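Local coordinates for protein peptidase S15/CocE/NonD (Thaumarchaeota archaeon SCGC AB-539-E09, PDB 4PF1) that acts as an aminopeptidase, a serine peptidase with the alpha/beta hydrolase fold that probably removes residues from the amino ends of peptides, at residues T49-P54 / R98-Y103; M187-M192 / P263-F268; Y403-V408 / A619-I624; W456-Q461 / G522-M527. One frame throughout, in Å; residues are numbered along the deposited sequence.

Contact 1: T49-P54 / R98-Y103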
loop_
_atom_site.group_PDB
_atom_site.type_symbol
_atom_site.label_atom_id
_atom_site.label_comp_id
_atom_site.label_asym_id
_atom_site.label_seq_id
_atom_site.Cartn_x
_atom_site.Cartn_y
_atom_site.Cartn_z
ATOM N N THR A 49 -21.178 35.490 -0.087
ATOM C CA THR A 49 -19.816 35.814 0.326
ATOM C C THR A 49 -19.515 35.265 1.727
ATOM O O THR A 49 -20.199 35.606 2.693
ATOM C CB THR A 49 -19.604 37.333 0.240
ATOM O OG1 THR A 49 -20.187 37.818 -0.975
ATOM C CG2 THR A 49 -18.145 37.723 0.293
ATOM N N ILE A 50 -18.471 34.429 1.827
ATOM C CA ILE A 50 -18.052 33.805 3.084
ATOM C C ILE A 50 -16.810 34.520 3.598
ATOM O O ILE A 50 -15.752 34.440 2.976
ATOM C CB ILE A 50 -17.819 32.267 2.910
ATOM C CG1 ILE A 50 -19.007 31.555 2.176
ATOM C CG2 ILE A 50 -17.451 31.582 4.239
ATOM C CD1 ILE A 50 -20.465 31.848 2.719
ATOM N N ILE A 51 -16.948 35.223 4.731
ATOM C CA ILE A 51 -15.872 36.008 5.336
ATOM C C ILE A 51 -15.365 35.316 6.616
ATOM O O ILE A 51 -16.133 35.117 7.564
ATOM C CB ILE A 51 -16.351 37.465 5.611
ATOM C CG1 ILE A 51 -16.966 38.102 4.340
ATOM C CG2 ILE A 51 -15.211 38.330 6.165
ATOM C CD1 ILE A 51 -18.174 39.009 4.598
ATOM N N LEU A 52 -14.076 34.952 6.632
ATOM C CA LEU A 52 -13.453 34.291 7.778
ATOM C C LEU A 52 -12.521 35.269 8.490
ATOM O O LEU A 52 -11.491 35.665 7.941
ATOM C CB LEU A 52 -12.698 33.011 7.349
ATOM C CG LEU A 52 -13.462 32.027 6.444
ATOM C CD1 LEU A 52 -12.543 30.954 5.924
ATOM C CD2 LEU A 52 -14.651 31.396 7.172
ATOM N N ILE A 53 -12.917 35.700 9.691
ATOM C CA ILE A 53 -12.142 36.664 10.462
ATOM C C ILE A 53 -11.481 35.963 11.651
ATOM O O ILE A 53 -12.185 35.400 12.489
ATOM C CB ILE A 53 -13.013 37.872 10.929
ATOM C CG1 ILE A 53 -13.955 38.373 9.806
ATOM C CG2 ILE A 53 -12.123 39.005 11.472
ATOM C CD1 ILE A 53 -15.233 39.036 10.293
ATOM N N PRO A 54 -10.132 35.992 11.756
ATOM C CA PRO A 54 -9.480 35.377 12.927
ATOM C C PRO A 54 -9.881 36.114 14.205
ATOM O O PRO A 54 -9.992 37.336 14.189
ATOM C CB PRO A 54 -7.979 35.525 12.624
ATOM C CG PRO A 54 -7.895 35.872 11.171
ATOM C CD PRO A 54 -9.144 36.614 10.855
ATOM N N ARG A 98 -2.784 35.598 9.924
ATOM C CA ARG A 98 -4.060 36.065 10.481
ATOM C C ARG A 98 -4.743 37.122 9.581
ATOM O O ARG A 98 -5.319 38.097 10.074
ATOM C CB ARG A 98 -3.903 36.559 11.936
ATOM C CG ARG A 98 -3.359 35.475 12.869
ATOM C CD ARG A 98 -3.108 35.986 14.272
ATOM N NE ARG A 98 -4.352 36.156 15.021
ATOM C CZ ARG A 98 -4.696 37.274 15.654
ATOM N NH1 ARG A 98 -5.846 37.343 16.311
ATOM N NH2 ARG A 98 -3.888 38.327 15.642
ATOM N N TYR A 99 -4.724 36.878 8.255
ATOM C CA TYR A 99 -5.439 37.689 7.261
ATOM C C TYR A 99 -6.919 37.372 7.356
ATOM O O TYR A 99 -7.282 36.297 7.846
ATOM C CB TYR A 99 -4.967 37.321 5.829
ATOM C CG TYR A 99 -3.713 37.994 5.307
ATOM C CD1 TYR A 99 -2.662 38.320 6.161
ATOM C CD2 TYR A 99 -3.525 38.191 3.943
ATOM C CE1 TYR A 99 -1.488 38.895 5.678
ATOM C CE2 TYR A 99 -2.350 38.749 3.447
ATOM C CZ TYR A 99 -1.334 39.102 4.318
ATOM O OH TYR A 99 -0.189 39.685 3.837
ATOM N N ILE A 100 -7.773 38.241 6.811
ATOM C CA ILE A 100 -9.185 37.918 6.680
ATOM C C ILE A 100 -9.303 37.148 5.358
ATOM O O ILE A 100 -8.813 37.624 4.331
ATOM C CB ILE A 100 -10.091 39.185 6.753
ATOM C CG1 ILE A 100 -10.186 39.707 8.205
ATOM C CG2 ILE A 100 -11.489 38.901 6.181
ATOM C CD1 ILE A 100 -10.409 41.221 8.335
ATOM N N ILE A 101 -9.842 35.922 5.404
ATOM C CA ILE A 101 -9.961 35.090 4.206
ATOM C C ILE A 101 -11.412 35.113 3.723
ATOM O O ILE A 101 -12.329 34.779 4.481
ATOM C CB ILE A 101 -9.428 33.652 4.448
ATOM C CG1 ILE A 101 -7.952 33.694 4.928
ATOM C CG2 ILE A 101 -9.573 32.791 3.176
ATOM C CD1 ILE A 101 -7.565 32.623 5.869
ATOM N N VAL A 102 -11.618 35.552 2.468
ATOM C CA VAL A 102 -12.952 35.701 1.892
ATOM C C VAL A 102 -13.106 34.852 0.622
ATOM O O VAL A 102 -12.302 34.968 -0.305
ATOM C CB VAL A 102 -13.287 37.198 1.609
ATOM C CG1 VAL A 102 -14.656 37.347 0.965
ATOM C CG2 VAL A 102 -13.204 38.039 2.881
ATOM N N TYR A 103 -14.171 34.034 0.577
ATOM C CA TYR A 103 -14.537 33.228 -0.589
ATOM C C TYR A 103 -15.929 33.606 -1.029
ATOM O O TYR A 103 -16.850 33.642 -0.206
ATOM C CB TYR A 103 -14.441 31.723 -0.293
ATOM C CG TYR A 103 -13.065 31.158 -0.552
ATOM C CD1 TYR A 103 -12.001 31.438 0.303
ATOM C CD2 TYR A 103 -12.814 30.363 -1.667
ATOM C CE1 TYR A 103 -10.721 30.952 0.049
ATOM C CE2 TYR A 103 -11.544 29.850 -1.918
ATOM C CZ TYR A 103 -10.499 30.153 -1.060
ATOM O OH TYR A 103 -9.240 29.676 -1.310
#
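Thr-49 and Val-102 meet methyl to methyl because each swings one methyl anti to its own backbone N (Val-102 chi1 178°). Thr-49 CG2 then lies 3.6 Å from Val-102 CG1. Ile-51 uses the same position for its branch methyl. Its CG2 sits 3.8 Å from Ile-100 CG2 and also touches Val-102 CG2. Ile-51 and Val-102 run side by side, while Ile-100 comes in at a slant.

Ile-50, Leu-52, Ile-101 and Tyr-103 occupy the other face. Leu-52 CB rests 3.4 Å from Ile-101 O, with CG just behind it. The Tyr-103 ring is touched at its edge by Ile-101 CG2. The strands are antiparallel, their segment axes at 167°. Ile-50 and Tyr-103 form one hydrogen-bonded pair, with Ile-50 N to Tyr-103 O at 2.7 Å. Leu-52 and Ile-101 form the next, with Leu-52 N to Ile-101 O at 2.8 Å. Ile-51 and Val-102 lie between them as a non-hydrogen-bonded pair. Past the ladder, the Pro-54 ring takes over. Its CG packs 3.4 Å from Tyr-99 O and also meets Arg-98 O. Arg-98 has positive phi and completes a Schellman motif at the end of helix 92-96.

The pairing belongs to the start of the alpha/beta hydrolase sheet, where the second strand runs against its neighbours. Strand 32-40 bonds to the other edge of strand 46-54, and strand 60-67 flanks strand 100-105 beyond. Helix 347-365 packs on Tyr-99, whose OH bonds to Asp-361.

Contact 2: M187-M192 / P263-F268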
loop_
_atom_site.group_PDB
_atom_site.type_symbol
_atom_site.label_atom_id
_atom_site.label_comp_id
_atom_site.label_asym_id
_atom_site.label_seq_id
_atom_site.Cartn_x
_atom_site.Cartn_y
_atom_site.Cartn_z
ATOM N N MET A 187 -6.880 30.173 -16.229
ATOM C CA MET A 187 -7.532 29.895 -17.504
ATOM C C MET A 187 -7.336 31.143 -18.362
ATOM O O MET A 187 -7.832 32.213 -17.997
ATOM C CB MET A 187 -9.030 29.578 -17.296
ATOM C CG MET A 187 -9.289 28.317 -16.478
ATOM S SD MET A 187 -11.047 28.037 -16.107
ATOM C CE MET A 187 -11.654 27.651 -17.707
ATOM N N VAL A 188 -6.517 31.049 -19.418
ATOM C CA VAL A 188 -6.179 32.219 -20.242
ATOM C C VAL A 188 -6.732 32.061 -21.659
ATOM O O VAL A 188 -7.438 32.948 -22.140
ATOM C CB VAL A 188 -4.648 32.483 -20.223
ATOM C CG1 VAL A 188 -4.224 33.496 -21.284
ATOM C CG2 VAL A 188 -4.199 32.934 -18.838
ATOM N N ASP A 189 -6.405 30.951 -22.331
ATOM C CA ASP A 189 -6.922 30.695 -23.664
ATOM C C ASP A 189 -7.364 29.243 -23.762
ATOM O O ASP A 189 -6.534 28.343 -23.934
ATOM C CB ASP A 189 -5.895 31.055 -24.754
ATOM C CG ASP A 189 -6.512 31.328 -26.117
ATOM O OD1 ASP A 189 -7.446 30.589 -26.509
ATOM O OD2 ASP A 189 -6.014 32.230 -26.821
ATOM N N GLY A 190 -8.676 29.040 -23.648
ATOM C CA GLY A 190 -9.311 27.728 -23.679
ATOM C C GLY A 190 -9.227 27.005 -25.008
ATOM O O GLY A 190 -9.487 25.804 -25.070
ATOM N N TRP A 191 -8.860 27.725 -26.080
ATOM C CA TRP A 191 -8.739 27.151 -27.420
ATOM C C TRP A 191 -7.275 26.911 -27.787
ATOM O O TRP A 191 -6.948 25.844 -28.314
ATOM C CB TRP A 191 -9.404 28.067 -28.458
ATOM C CG TRP A 191 -9.656 27.416 -29.789
ATOM C CD1 TRP A 191 -10.840 26.916 -30.242
ATOM C CD2 TRP A 191 -8.711 27.237 -30.853
ATOM N NE1 TRP A 191 -10.691 26.430 -31.520
ATOM C CE2 TRP A 191 -9.395 26.614 -31.920
ATOM C CE3 TRP A 191 -7.344 27.532 -31.006
ATOM C CZ2 TRP A 191 -8.765 26.300 -33.129
ATOM C CZ3 TRP A 191 -6.720 27.204 -32.197
ATOM C CH2 TRP A 191 -7.427 26.598 -33.242
ATOM N N MET A 192 -6.401 27.919 -27.559
ATOM C CA MET A 192 -4.986 27.826 -27.925
ATOM C C MET A 192 -4.261 26.696 -27.197
ATOM O O MET A 192 -3.548 25.932 -27.845
ATOM C CB MET A 192 -4.250 29.159 -27.711
ATOM C CG MET A 192 -4.396 30.135 -28.879
ATOM S SD MET A 192 -3.876 29.494 -30.504
ATOM C CE MET A 192 -2.127 29.207 -30.206
ATOM N N PRO A 263 -15.907 25.621 -33.235
ATOM C CA PRO A 263 -14.774 24.671 -33.171
ATOM C C PRO A 263 -13.428 25.322 -33.534
ATOM O O PRO A 263 -12.390 24.891 -33.034
ATOM C CB PRO A 263 -15.160 23.588 -34.181
ATOM C CG PRO A 263 -16.048 24.276 -35.159
ATOM C CD PRO A 263 -16.776 25.354 -34.404
ATOM N N SER A 264 -13.453 26.365 -34.390
ATOM C CA SER A 264 -12.253 27.088 -34.823
ATOM C C SER A 264 -11.993 28.328 -33.948
ATOM O O SER A 264 -12.901 28.805 -33.264
ATOM C CB SER A 264 -12.374 27.492 -36.290
ATOM O OG SER A 264 -13.278 28.571 -36.460
ATOM N N TYR A 265 -10.753 28.853 -33.992
ATOM C CA TYR A 265 -10.317 30.029 -33.229
ATOM C C TYR A 265 -10.892 31.310 -33.859
ATOM O O TYR A 265 -10.139 32.164 -34.336
ATOM C CB TYR A 265 -8.771 30.071 -33.175
ATOM C CG TYR A 265 -8.183 30.991 -32.123
ATOM C CD1 TYR A 265 -8.443 30.792 -30.769
ATOM C CD2 TYR A 265 -7.289 31.999 -32.472
ATOM C CE1 TYR A 265 -7.875 31.609 -29.794
ATOM C CE2 TYR A 265 -6.714 32.823 -31.506
ATOM C CZ TYR A 265 -7.009 32.623 -30.167
ATOM O OH TYR A 265 -6.446 33.429 -29.208
ATOM N N ASP A 266 -12.238 31.437 -33.858
ATOM C CA ASP A 266 -12.933 32.582 -34.446
ATOM C C ASP A 266 -13.006 33.758 -33.455
ATOM O O ASP A 266 -12.318 33.737 -32.430
ATOM C CB ASP A 266 -14.342 32.180 -34.945
ATOM C CG ASP A 266 -15.251 31.499 -33.928
ATOM O OD1 ASP A 266 -15.026 31.680 -32.710
ATOM O OD2 ASP A 266 -16.210 30.826 -34.351
ATOM N N SER A 267 -13.840 34.782 -33.769
ATOM C CA SER A 267 -14.022 35.989 -32.953
ATOM C C SER A 267 -14.391 35.668 -31.498
ATOM O O SER A 267 -13.959 36.384 -30.601
ATOM C CB SER A 267 -15.086 36.894 -33.567
ATOM O OG SER A 267 -16.361 36.271 -33.570
ATOM N N PHE A 268 -15.180 34.586 -31.269
ATOM C CA PHE A 268 -15.620 34.162 -29.933
ATOM C C PHE A 268 -14.432 33.844 -29.011
ATOM O O PHE A 268 -14.453 34.222 -27.836
ATOM C CB PHE A 268 -16.558 32.937 -30.033
ATOM C CG PHE A 268 -16.965 32.329 -28.708
ATOM C CD1 PHE A 268 -17.983 32.893 -27.947
ATOM C CD2 PHE A 268 -16.346 31.177 -28.232
ATOM C CE1 PHE A 268 -18.355 32.334 -26.720
ATOM C CE2 PHE A 268 -16.719 30.618 -27.005
ATOM C CZ PHE A 268 -17.726 31.195 -26.261
#
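Tyr-265 is the centre of an inverse gamma turn, and its CA lies 6.7 Å from Trp-191 CA; side chains make most of the contact. Trp-191 lays its six-membered ring against the turn. Tyr-265 CB stands 3.4 Å from the centroid of that ring, almost on its normal, as a CH-pi contact. The two aromatic rings lie obliquely, with planes at 39°, and touch at Trp-191 CE3 and Tyr-265 CD1. Trp-191 NE1 donates to Pro-263 O at 2.7 Å. This bond is fairly straight, 164° at the hydrogen. The oxygen lies near the indole plane, but the donor stands above the carbonyl plane. An alanine in place of Trp-191 would probably open a gap beside Tyr-265 and leave Pro-263 O without this donor.

Loop 187-192 follows strand 178-184, the sixth strand of the alpha/beta hydrolase sheet. The helical region that comes before the seventh strand supplies 263-268. Asp-189 ties the two together. Its CG is anti to the backbone N (chi1 -158°), which points the carboxylate at the end of Tyr-265. Tyr-265 OH donates to the syn lone pair of Asp-189 OD2 at 2.7 Å. The other oxygen, OD1, closes an Asx turn by accepting from Trp-191 N on its anti lone pair. Met-192 N also reaches Asp-189 OD1, at 3.1 Å, from above the carboxylate plane. These bonds fix the rotation of the carboxylate. Met-192 SD lies over one face of the Tyr-265 ring, 4.4 Å from its centroid, a Met-aromatic contact. A glycerol, probably from the crystallisation liquor, bonds to Gly-190 N of this loop.

Contact 3: Y403-V408 / A619-I624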
loop_
_atom_site.group_PDB
_atom_site.type_symbol
_atom_site.label_atom_id
_atom_site.label_comp_id
_atom_site.label_asym_id
_atom_site.label_seq_id
_atom_site.Cartn_x
_atom_site.Cartn_y
_atom_site.Cartn_z
ATOM N N TYR A 403 20.275 28.988 -28.866
ATOM C CA TYR A 403 19.059 28.392 -29.425
ATOM C C TYR A 403 19.420 27.553 -30.677
ATOM O O TYR A 403 19.901 28.106 -31.668
ATOM C CB TYR A 403 18.052 29.529 -29.727
ATOM C CG TYR A 403 16.993 29.242 -30.767
ATOM C CD1 TYR A 403 15.900 28.431 -30.470
ATOM C CD2 TYR A 403 16.997 29.902 -31.994
ATOM C CE1 TYR A 403 14.887 28.213 -31.402
ATOM C CE2 TYR A 403 15.987 29.695 -32.931
ATOM C CZ TYR A 403 14.936 28.846 -32.634
ATOM O OH TYR A 403 13.942 28.641 -33.559
ATOM N N CYS A 404 19.248 26.208 -30.596
ATOM C CA CYS A 404 19.647 25.295 -31.677
ATOM C C CYS A 404 18.534 24.292 -32.076
ATOM O O CYS A 404 17.467 24.258 -31.460
ATOM C CB CYS A 404 20.937 24.568 -31.307
ATOM S SG CYS A 404 20.741 23.328 -30.002
ATOM N N ASP A 405 18.814 23.469 -33.113
ATOM C CA ASP A 405 17.881 22.486 -33.658
ATOM C C ASP A 405 18.274 21.051 -33.319
ATOM O O ASP A 405 19.431 20.661 -33.478
ATOM C CB ASP A 405 17.773 22.637 -35.187
ATOM C CG ASP A 405 16.870 23.760 -35.671
ATOM O OD1 ASP A 405 16.435 24.579 -34.831
ATOM O OD2 ASP A 405 16.605 23.822 -36.889
ATOM N N LEU A 406 17.280 20.256 -32.908
ATOM C CA LEU A 406 17.415 18.837 -32.597
ATOM C C LEU A 406 16.702 18.040 -33.697
ATOM O O LEU A 406 15.487 17.839 -33.633
ATOM C CB LEU A 406 16.813 18.560 -31.202
ATOM C CG LEU A 406 17.286 17.312 -30.454
ATOM C CD1 LEU A 406 18.825 17.184 -30.458
ATOM C CD2 LEU A 406 16.777 17.327 -29.025
ATOM N N TYR A 407 17.458 17.646 -34.739
ATOM C CA TYR A 407 16.935 16.976 -35.941
ATOM C C TYR A 407 16.584 15.507 -35.739
ATOM O O TYR A 407 17.353 14.767 -35.127
ATOM C CB TYR A 407 17.952 17.077 -37.094
ATOM C CG TYR A 407 18.241 18.492 -37.536
ATOM C CD1 TYR A 407 17.392 19.156 -38.414
ATOM C CD2 TYR A 407 19.385 19.158 -37.104
ATOM C CE1 TYR A 407 17.656 20.458 -38.830
ATOM C CE2 TYR A 407 19.658 20.462 -37.511
ATOM C CZ TYR A 407 18.793 21.107 -38.380
ATOM O OH TYR A 407 19.056 22.391 -38.794
ATOM N N VAL A 408 15.452 15.065 -36.338
ATOM C CA VAL A 408 15.074 13.644 -36.372
ATOM C C VAL A 408 15.924 12.994 -37.484
ATOM O O VAL A 408 16.139 13.619 -38.522
ATOM C CB VAL A 408 13.541 13.387 -36.544
ATOM C CG1 VAL A 408 12.739 14.013 -35.401
ATOM C CG2 VAL A 408 13.023 13.862 -37.902
ATOM N N ALA A 619 12.655 19.053 -36.976
ATOM C CA ALA A 619 13.503 19.224 -35.798
ATOM C C ALA A 619 12.760 19.882 -34.661
ATOM O O ALA A 619 11.746 20.549 -34.880
ATOM C CB ALA A 619 14.718 20.074 -36.155
ATOM N N ILE A 620 13.299 19.739 -33.444
ATOM C CA ILE A 620 12.808 20.441 -32.266
ATOM C C ILE A 620 13.724 21.635 -32.058
ATOM O O ILE A 620 14.945 21.467 -31.970
ATOM C CB ILE A 620 12.741 19.530 -31.002
ATOM C CG1 ILE A 620 11.905 18.241 -31.242
ATOM C CG2 ILE A 620 12.257 20.317 -29.765
ATOM C CD1 ILE A 620 10.448 18.434 -31.678
ATOM N N GLU A 621 13.152 22.838 -32.048
ATOM C CA GLU A 621 13.911 24.063 -31.824
ATOM C C GLU A 621 13.959 24.308 -30.327
ATOM O O GLU A 621 12.943 24.669 -29.731
ATOM C CB GLU A 621 13.283 25.247 -32.578
ATOM C CG GLU A 621 13.192 25.044 -34.085
ATOM C CD GLU A 621 12.428 26.110 -34.852
ATOM O OE1 GLU A 621 11.911 27.058 -34.217
ATOM O OE2 GLU A 621 12.356 25.999 -36.097
ATOM N N ILE A 622 15.106 23.998 -29.699
ATOM C CA ILE A 622 15.284 24.122 -28.249
ATOM C C ILE A 622 16.362 25.149 -27.902
ATOM O O ILE A 622 17.308 25.354 -28.666
ATOM C CB ILE A 622 15.584 22.757 -27.572
ATOM C CG1 ILE A 622 16.346 21.796 -28.504
ATOM C CG2 ILE A 622 14.313 22.119 -27.039
ATOM C CD1 ILE A 622 17.790 21.720 -28.241
ATOM N N HIS A 623 16.220 25.771 -26.727
ATOM C CA HIS A 623 17.140 26.785 -26.237
ATOM C C HIS A 623 18.035 26.190 -25.132
ATOM O O HIS A 623 17.589 26.015 -23.994
ATOM C CB HIS A 623 16.338 28.002 -25.742
ATOM C CG HIS A 623 17.174 29.135 -25.249
ATOM N ND1 HIS A 623 17.849 29.966 -26.124
ATOM C CD2 HIS A 623 17.376 29.571 -23.984
ATOM C CE1 HIS A 623 18.458 30.862 -25.367
ATOM N NE2 HIS A 623 18.198 30.667 -24.071
ATOM N N ILE A 624 19.283 25.825 -25.498
ATOM C CA ILE A 624 20.261 25.237 -24.573
ATOM C C ILE A 624 21.038 26.356 -23.879
ATOM O O ILE A 624 21.502 27.287 -24.536
ATOM C CB ILE A 624 21.208 24.216 -25.293
ATOM C CG1 ILE A 624 20.411 23.008 -25.832
ATOM C CG2 ILE A 624 22.358 23.752 -24.372
ATOM C CD1 ILE A 624 21.229 21.993 -26.681
#
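Tyr-403 reaches across to Glu-621, with CG anti to the backbone N (chi1 157°). Its OH donates to Glu-621 OE1, the Tyr-403 OH to Glu-621 OE1 distance being 2.7 Å. The oxygen lies at the ring edge in the ring plane, but the hydroxyl meets it from above the carboxylate plane. Ring and carboxylate are nearly perpendicular, at 87°. Tyr-403 CB sits at the edge of the His-623 ring, 3.6 Å from His-623 ND1.

Cys-404 is on the other face. Cys-404 SG touches Ile-624 CD1 at 3.6 Å and Ile-622 CD1 at 3.8 Å. Its backbone exchanges two hydrogen bonds with Ile-622.

Asp-405 lies alongside Glu-621, their carboxylate planes nearly parallel, 5° apart, with Asp-405 OD1 4.5 Å from Glu-621 OE2. Arg-491 NH1 forms salt bridges with both side chains and probably offsets their like charge.

Leu-406 repeats the paired backbone bonds, now with Ile-620, and Leu-406 CB packs 4.2 Å from Ile-620 CB. At Tyr-407, ring atom CD1 meets Ala-619 CB at 3.6 Å.

Strand 489-496 runs along the far edge of 619-624. Such antiparallel pairing is consistent with the jelly-roll-like beta domain that ends S15 peptidases.

Contact 4: W456-Q461 / G522-M527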
loop_
_atom_site.group_PDB
_atom_site.type_symbol
_atom_site.label_atom_id
_atom_site.label_comp_id
_atom_site.label_asym_id
_atom_site.label_seq_id
_atom_site.Cartn_x
_atom_site.Cartn_y
_atom_site.Cartn_z
ATOM N N TRP A 456 -0.272 12.479 -14.901
ATOM C CA TRP A 456 -0.225 11.987 -16.281
ATOM C C TRP A 456 0.846 12.634 -17.182
ATOM O O TRP A 456 1.405 11.928 -18.019
ATOM C CB TRP A 456 -1.624 12.031 -16.929
ATOM C CG TRP A 456 -1.889 13.080 -17.976
ATOM C CD1 TRP A 456 -2.649 14.203 -17.823
ATOM C CD2 TRP A 456 -1.632 12.960 -19.383
ATOM N NE1 TRP A 456 -2.815 14.832 -19.036
ATOM C CE2 TRP A 456 -2.185 14.100 -20.009
ATOM C CE3 TRP A 456 -0.942 12.023 -20.174
ATOM C CZ2 TRP A 456 -2.053 14.339 -21.382
ATOM C CZ3 TRP A 456 -0.813 12.261 -21.533
ATOM C CH2 TRP A 456 -1.371 13.401 -22.126
ATOM N N LEU A 457 1.181 13.922 -16.990
ATOM C CA LEU A 457 2.173 14.566 -17.858
ATOM C C LEU A 457 3.623 14.074 -17.626
ATOM O O LEU A 457 4.498 14.399 -18.433
ATOM C CB LEU A 457 2.099 16.099 -17.780
ATOM C CG LEU A 457 0.908 16.740 -18.525
ATOM C CD1 LEU A 457 0.993 18.239 -18.471
ATOM C CD2 LEU A 457 0.839 16.282 -19.988
ATOM N N VAL A 458 3.866 13.254 -16.577
ATOM C CA VAL A 458 5.193 12.666 -16.338
ATOM C C VAL A 458 5.133 11.125 -16.534
ATOM O O VAL A 458 6.069 10.418 -16.161
ATOM C CB VAL A 458 5.847 13.072 -14.977
ATOM C CG1 VAL A 458 6.083 14.576 -14.910
ATOM C CG2 VAL A 458 5.033 12.589 -13.778
ATOM N N ASP A 459 4.051 10.627 -17.181
ATOM C CA ASP A 459 3.849 9.199 -17.470
ATOM C C ASP A 459 4.996 8.600 -18.282
ATOM O O ASP A 459 5.581 9.279 -19.129
ATOM C CB ASP A 459 2.545 8.991 -18.264
ATOM C CG ASP A 459 1.304 8.662 -17.457
ATOM O OD1 ASP A 459 1.375 8.702 -16.207
ATOM O OD2 ASP A 459 0.262 8.367 -18.074
ATOM N N ASP A 460 5.276 7.307 -18.052
ATOM C CA ASP A 460 6.248 6.548 -18.827
ATOM C C ASP A 460 5.669 6.354 -20.229
ATOM O O ASP A 460 4.521 5.934 -20.371
ATOM C CB ASP A 460 6.556 5.201 -18.131
ATOM C CG ASP A 460 7.498 4.273 -18.877
ATOM O OD1 ASP A 460 8.380 4.780 -19.611
ATOM O OD2 ASP A 460 7.394 3.046 -18.683
ATOM N N GLN A 461 6.417 6.768 -21.250
ATOM C CA GLN A 461 5.955 6.698 -22.631
ATOM C C GLN A 461 6.481 5.435 -23.347
ATOM O O GLN A 461 6.402 5.353 -24.575
ATOM C CB GLN A 461 6.333 7.987 -23.397
ATOM C CG GLN A 461 5.623 9.259 -22.871
ATOM C CD GLN A 461 4.113 9.139 -22.852
ATOM O OE1 GLN A 461 3.456 9.086 -23.894
ATOM N NE2 GLN A 461 3.528 9.092 -21.656
ATOM N N GLY A 522 14.695 2.398 -14.099
ATOM C CA GLY A 522 15.593 2.077 -15.203
ATOM C C GLY A 522 14.855 1.962 -16.523
ATOM O O GLY A 522 13.882 1.208 -16.626
ATOM N N GLY A 523 15.288 2.751 -17.510
ATOM C CA GLY A 523 14.693 2.778 -18.845
ATOM C C GLY A 523 13.489 3.688 -18.991
ATOM O O GLY A 523 12.997 3.888 -20.104
ATOM N N TYR A 524 13.013 4.250 -17.864
ATOM C CA TYR A 524 11.847 5.128 -17.749
ATOM C C TYR A 524 11.876 6.257 -18.798
ATOM O O TYR A 524 12.829 7.039 -18.865
ATOM C CB TYR A 524 11.778 5.669 -16.300
ATOM C CG TYR A 524 10.809 6.793 -15.985
ATOM C CD1 TYR A 524 9.503 6.774 -16.476
ATOM C CD2 TYR A 524 11.135 7.774 -15.052
ATOM C CE1 TYR A 524 8.585 7.769 -16.129
ATOM C CE2 TYR A 524 10.219 8.757 -14.681
ATOM C CZ TYR A 524 8.948 8.757 -15.226
ATOM O OH TYR A 524 8.061 9.743 -14.865
ATOM N N GLN A 525 10.853 6.266 -19.664
ATOM C CA GLN A 525 10.679 7.258 -20.721
ATOM C C GLN A 525 9.767 8.372 -20.202
ATOM O O GLN A 525 8.585 8.448 -20.556
ATOM C CB GLN A 525 10.116 6.608 -21.998
ATOM C CG GLN A 525 11.151 5.781 -22.762
ATOM C CD GLN A 525 10.614 5.212 -24.056
ATOM O OE1 GLN A 525 9.608 5.667 -24.599
ATOM N NE2 GLN A 525 11.315 4.232 -24.609
ATOM N N GLN A 526 10.320 9.199 -19.308
ATOM C CA GLN A 526 9.609 10.283 -18.641
ATOM C C GLN A 526 9.221 11.386 -19.613
ATOM O O GLN A 526 10.099 12.090 -20.122
ATOM C CB GLN A 526 10.483 10.865 -17.519
ATOM C CG GLN A 526 9.797 11.958 -16.694
ATOM C CD GLN A 526 10.736 13.089 -16.367
ATOM O OE1 GLN A 526 11.859 12.888 -15.877
ATOM N NE2 GLN A 526 10.291 14.309 -16.626
ATOM N N MET A 527 7.903 11.585 -19.822
ATOM C CA MET A 527 7.424 12.682 -20.656
ATOM C C MET A 527 7.781 14.002 -19.969
ATOM O O MET A 527 7.697 14.092 -18.738
ATOM C CB MET A 527 5.919 12.570 -20.920
ATOM C CG MET A 527 5.472 13.387 -22.123
ATOM S SD MET A 527 3.923 12.804 -22.841
ATOM C CE MET A 527 2.748 13.410 -21.603
#
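Hydrogen bonds between Asp-460 and Gln-525 and their neighbours carry the contact. Gln-525 N donates to Asp-460 OD1 at 2.9 Å, on the anti side and 33° out of the carboxylate plane. Gln-461 N returns a bond to Gln-525 O at 2.8 Å. Met-527 N makes a weak bond to Asp-459 O, 3.3 Å long. Tyr-524 OH donates to Val-458 O, though the modelled distance is doubtfully short.

One backbone bridge, Asp-460 with Gln-526, joins the loop to strand 525-534, an outermost strand of a four-stranded antiparallel sheet. Gln-461 then takes the N-cap position of helix 462-465.

Charge adds to this. Asp-460 OD2 forms a salt bridge with Arg-462, and Arg-441 of the third subunit packs on the same side chain. An alanine at Asp-460 would probably leave Gln-525 N without its acceptor and Arg-462 without this charged partner.

Packing centres on Met-527, whose CG is anti to the backbone N (chi1 -161°), which carries its end to Trp-456 and Leu-457. Met-527 CE meets Trp-456 CZ3 at 3.7 Å and Leu-457 CD2 at 3.8 Å. Met-527 SD lies 3.7 Å from Gln-461 CD. Asp-460 CB touches the Tyr-524 ring at its edge, 3.7 Å from Tyr-524 CD1.

How the contacts relate
Contacts 1 and 2 belong to the peptidase part, contacts 3 and 4 to the C-terminal beta part. Contacts 1 and 3 are both antiparallel strand pairs, but on opposite sides of the chain's centre. Contact 1 is buried, and its packing across the strands is mostly aliphatic. Contact 3 is partly buried, and one of its faces carries tyrosine, histidine and acidic groups. Contact 2 is made by side chains, whereas contact 4 mixes a single backbone bridge with side-chain bonds; neither has a ladder. Contact 4 is buried; contact 2 is partly so. Contacts 3 and 4 share no strand; their nearest atoms are about 12 Å apart. Along the chain, contact 4 falls between the two strands of contact 3.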